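Local coordinates for protein Pre-mRNA-splicing factor SAD1 (Saccharomyces cerevisiae, PDB 4MSX) that promotes assembly of newly made U4 snRNA into the U4/U6 snRNP and is required for pre-mRNA splicing, although its deubiquitinase-like fold is catalytically inactive, at residues L268-L273 / F320-L325. Numbering follows the deposited sequence.
Sequences LFLLWL and FWVLTL
Leu271 runs past Trp321 in the opposite direction, and its CD2 lies near the plane of the indole at the edge rather than over a face, 3.9 Å from CD1 of Trp321 and equally far from that residue's CB. The same methyl also meets Val322, whose CG2 is 4.0 Å from CD2 of Leu271, so that one branch of the leucine touches both residues. With CG1 of Val322 anti to the backbone N (chi1 167°), CG2 is left anti to the carbonyl carbon and directed at the helix. There it also faces the preceding leucine: Leu270 and Val322 come together at a slant, methyl against methyl. Leu270 is modelled in two conformers, so the 3.5 Å approach of its CD2 to CG2 of Val322 is doubtful as a measure of tightness. No hydrogen bond crosses the contact, which is small and wholly apolar. The same helix grips the indole a little further on, where OD1 of Asn275 accepts a hydrogen bond from its NE1 and Phe274 meets it edge-to-face. Within the USP-like domain, the contact joins helix 266-280 to Trp321 and Val322, where the chain passes from strand 315-320 towards strand 323-325. Leu270 also packs on Val198 of helix 189-203; Trp321 rests on helix 282-292, and Val322 touches strand 374-379, the parallel neighbour of strand 323-325.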
ATOM      1  N   LEU A 268     -12.103   3.894   3.755  1.00 20.61           N
ATOM      2  CA  LEU A 268     -13.044   3.004   3.086  1.00 23.70           C
ATOM      3  C   LEU A 268     -12.264   1.932   2.292  1.00 23.74           C
ATOM      4  O   LEU A 268     -12.648   0.784   2.237  1.00 21.94           O
ATOM      5  CB  LEU A 268     -13.901   3.807   2.084  1.00 20.65           C
ATOM      6  CG  LEU A 268     -14.901   4.725   2.829  1.00 25.69           C
ATOM      7  CD1 LEU A 268     -15.645   5.688   1.829  1.00 24.12           C
ATOM      8  CD2 LEU A 268     -15.894   3.848   3.597  1.00 29.01           C
ATOM      9  N   PHE A 269     -11.180   2.342   1.665  1.00 21.35           N
ATOM     10  CA  PHE A 269     -10.423   1.382   0.860  1.00 20.58           C
ATOM     11  C   PHE A 269      -9.656   0.396   1.755  1.00 24.09           C
ATOM     12  O   PHE A 269      -9.604  -0.788   1.455  1.00 23.27           O
ATOM     13  CB  PHE A 269      -9.483   2.091  -0.097  1.00 18.27           C
ATOM     14  CG  PHE A 269      -8.707   1.133  -1.002  1.00 22.12           C
ATOM     15  CD1 PHE A 269      -9.388   0.255  -1.859  1.00 25.02           C
ATOM     16  CD2 PHE A 269      -7.307   1.089  -0.966  1.00 25.45           C
ATOM     17  CE1 PHE A 269      -8.684  -0.643  -2.683  1.00 26.40           C
ATOM     18  CE2 PHE A 269      -6.580   0.188  -1.810  1.00 26.00           C
ATOM     19  CZ  PHE A 269      -7.277  -0.653  -2.665  1.00 25.32           C
ATOM     20  N   LEU A 270      -9.089   0.877   2.868  1.00 21.44           N
ATOM     21  CA  LEU A 270      -8.409  -0.037   3.821  0.56 22.45           C
ATOM     22  C   LEU A 270      -9.389  -1.093   4.321  1.00 20.85           C
ATOM     23  O   LEU A 270      -9.071  -2.276   4.357  1.00 22.87           O
ATOM     24  CB  LEU A 270      -7.864   0.768   5.019  0.56 20.90           C
ATOM     25  CG  LEU A 270      -7.146  -0.171   6.024  0.56 27.40           C
ATOM     26  CD1 LEU A 270      -5.967   0.565   6.680  0.56 31.95           C
ATOM     27  CD2 LEU A 270      -8.134  -0.661   7.054  0.56 24.43           C
ATOM     28  N   LEU A 271     -10.605  -0.681   4.697  1.00 21.10           N
ATOM     29  CA  LEU A 271     -11.592  -1.618   5.247  1.00 21.46           C
ATOM     30  C   LEU A 271     -11.981  -2.601   4.133  1.00 26.95           C
ATOM     31  O   LEU A 271     -12.138  -3.803   4.359  1.00 25.69           O
ATOM     32  CB  LEU A 271     -12.889  -0.895   5.668  1.00 23.77           C
ATOM     33  CG  LEU A 271     -12.681  -0.003   6.939  1.00 30.45           C
ATOM     34  CD1 LEU A 271     -13.923   0.771   7.330  1.00 30.46           C
ATOM     35  CD2 LEU A 271     -12.249  -0.860   8.133  1.00 27.14           C
ATOM     36  N   TRP A 272     -12.229  -2.077   2.937  1.00 22.23           N
ATOM     37  CA  TRP A 272     -12.566  -2.983   1.818  1.00 23.49           C
ATOM     38  C   TRP A 272     -11.424  -4.027   1.607  1.00 25.32           C
ATOM     39  O   TRP A 272     -11.669  -5.236   1.376  1.00 26.85           O
ATOM     40  CB  TRP A 272     -12.757  -2.165   0.506  1.00 25.05           C
ATOM     41  CG  TRP A 272     -13.280  -2.986  -0.641  1.00 27.34           C
ATOM     42  CD1 TRP A 272     -14.610  -3.130  -1.038  1.00 29.68           C
ATOM     43  CD2 TRP A 272     -12.491  -3.721  -1.597  1.00 22.95           C
ATOM     44  NE1 TRP A 272     -14.671  -3.946  -2.180  1.00 29.20           N
ATOM     45  CE2 TRP A 272     -13.396  -4.309  -2.534  1.00 30.20           C
ATOM     46  CE3 TRP A 272     -11.112  -3.947  -1.747  1.00 24.25           C
ATOM     47  CZ2 TRP A 272     -12.962  -5.138  -3.569  1.00 29.87           C
ATOM     48  CZ3 TRP A 272     -10.678  -4.781  -2.825  1.00 27.96           C
ATOM     49  CH2 TRP A 272     -11.617  -5.339  -3.706  1.00 31.72           C
ATOM     50  N   LEU A 273     -10.200  -3.534   1.583  1.00 21.68           N
ATOM     51  CA  LEU A 273      -9.045  -4.378   1.244  1.00 24.94           C
ATOM     52  C   LEU A 273      -8.822  -5.418   2.381  1.00 28.18           C
ATOM     53  O   LEU A 273      -8.584  -6.608   2.117  1.00 25.99           O
ATOM     54  CB  LEU A 273      -7.782  -3.526   1.082  1.00 24.55           C
ATOM     55  CG  LEU A 273      -6.656  -4.286   0.395  1.00 30.04           C
ATOM     56  CD1 LEU A 273      -6.995  -4.571  -1.108  1.00 28.99           C
ATOM     57  CD2 LEU A 273      -5.344  -3.522   0.531  1.00 32.08           C
ATOM     58  N   PHE A 320     -13.022  -4.358  15.663  1.00 32.01           N
ATOM     59  CA  PHE A 320     -12.769  -3.327  14.667  1.00 35.92           C
ATOM     60  C   PHE A 320     -11.441  -3.552  14.001  1.00 31.28           C
ATOM     61  O   PHE A 320     -10.502  -4.061  14.610  1.00 32.17           O
ATOM     62  CB  PHE A 320     -12.781  -1.911  15.309  1.00 29.79           C
ATOM     63  CG  PHE A 320     -11.715  -1.704  16.380  1.00 28.97           C
ATOM     64  CD1 PHE A 320     -10.406  -1.336  16.030  1.00 27.59           C
ATOM     65  CD2 PHE A 320     -12.035  -1.837  17.741  1.00 31.14           C
ATOM     66  CE1 PHE A 320      -9.418  -1.125  17.031  1.00 30.70           C
ATOM     67  CE2 PHE A 320     -11.056  -1.619  18.750  1.00 33.39           C
ATOM     68  CZ  PHE A 320      -9.754  -1.264  18.394  1.00 34.31           C
ATOM     69  N   TRP A 321     -11.346  -3.129  12.745  1.00 28.62           N
ATOM     70  CA  TRP A 321     -10.046  -2.958  12.109  1.00 26.03           C
ATOM     71  C   TRP A 321      -9.571  -1.560  12.377  1.00 27.88           C
ATOM     72  O   TRP A 321      -8.398  -1.330  12.471  1.00 28.60           O
ATOM     73  CB  TRP A 321     -10.144  -3.064  10.535  1.00 24.24           C
ATOM     74  CG  TRP A 321     -10.590  -4.351  10.008  1.00 28.56           C
ATOM     75  CD1 TRP A 321     -11.689  -4.599   9.201  1.00 32.57           C
ATOM     76  CD2 TRP A 321      -9.934  -5.609  10.197  1.00 28.24           C
ATOM     77  NE1 TRP A 321     -11.716  -5.942   8.874  1.00 34.83           N
ATOM     78  CE2 TRP A 321     -10.668  -6.576   9.497  1.00 32.23           C
ATOM     79  CE3 TRP A 321      -8.796  -6.004  10.924  1.00 31.62           C
ATOM     80  CZ2 TRP A 321     -10.273  -7.936   9.449  1.00 33.82           C
ATOM     81  CZ3 TRP A 321      -8.434  -7.332  10.913  1.00 35.53           C
ATOM     82  CH2 TRP A 321      -9.168  -8.284  10.175  1.00 34.58           C
ATOM     83  N   VAL A 322     -10.498  -0.590  12.332  1.00 26.06           N
ATOM     84  CA  VAL A 322     -10.078   0.798  12.415  1.00 23.60           C
ATOM     85  C   VAL A 322     -10.974   1.436  13.478  1.00 28.38           C
ATOM     86  O   VAL A 322     -12.187   1.315  13.420  1.00 26.79           O
ATOM     87  CB  VAL A 322     -10.264   1.519  11.037  1.00 29.23           C
ATOM     88  CG1 VAL A 322     -10.124   3.037  11.215  1.00 27.57           C
ATOM     89  CG2 VAL A 322      -9.259   0.958   9.999  1.00 25.20           C
ATOM     90  N   LEU A 323     -10.377   2.110  14.441  1.00 24.84           N
ATOM     91  CA  LEU A 323     -11.155   2.747  15.506  1.00 25.43           C
ATOM     92  C   LEU A 323     -11.388   4.193  15.202  1.00 24.88           C
ATOM     93  O   LEU A 323     -10.444   4.948  15.069  1.00 27.31           O
ATOM     94  CB  LEU A 323     -10.377   2.644  16.828  1.00 29.25           C
ATOM     95  CG  LEU A 323     -11.159   3.232  18.014  1.00 33.39           C
ATOM     96  CD1 LEU A 323     -12.428   2.450  18.295  1.00 32.26           C
ATOM     97  CD2 LEU A 323     -10.242   3.235  19.231  1.00 32.57           C
ATOM     98  N   THR A 324     -12.650   4.589  15.051  1.00 24.25           N
ATOM     99  CA  THR A 324     -12.957   5.966  14.679  1.00 23.49           C
ATOM    100  C   THR A 324     -13.020   6.804  15.935  1.00 32.69           C
ATOM    101  O   THR A 324     -13.684   6.435  16.873  1.00 29.49           O
ATOM    102  CB  THR A 324     -14.294   6.087  13.910  1.00 31.32           C
ATOM    103  OG1 THR A 324     -14.114   5.516  12.602  1.00 28.70           O
ATOM    104  CG2 THR A 324     -14.713   7.601  13.757  1.00 32.07           C
ATOM    105  N   LEU A 325     -12.277   7.895  15.930  1.00 27.91           N
ATOM    106  CA  LEU A 325     -12.255   8.855  17.036  1.00 34.08           C
ATOM    107  C   LEU A 325     -13.023  10.097  16.547  1.00 37.36           C
ATOM    108  O   LEU A 325     -12.666  10.702  15.546  1.00 29.72           O
ATOM    109  CB  LEU A 325     -10.809   9.224  17.369  1.00 31.17           C
ATOM    110  CG  LEU A 325      -9.936   8.023  17.795  1.00 34.76           C
ATOM    111  CD1 LEU A 325      -8.494   8.412  18.135  1.00 35.25           C
ATOM    112  CD2 LEU A 325     -10.598   7.254  18.971  1.00 32.24           C
TER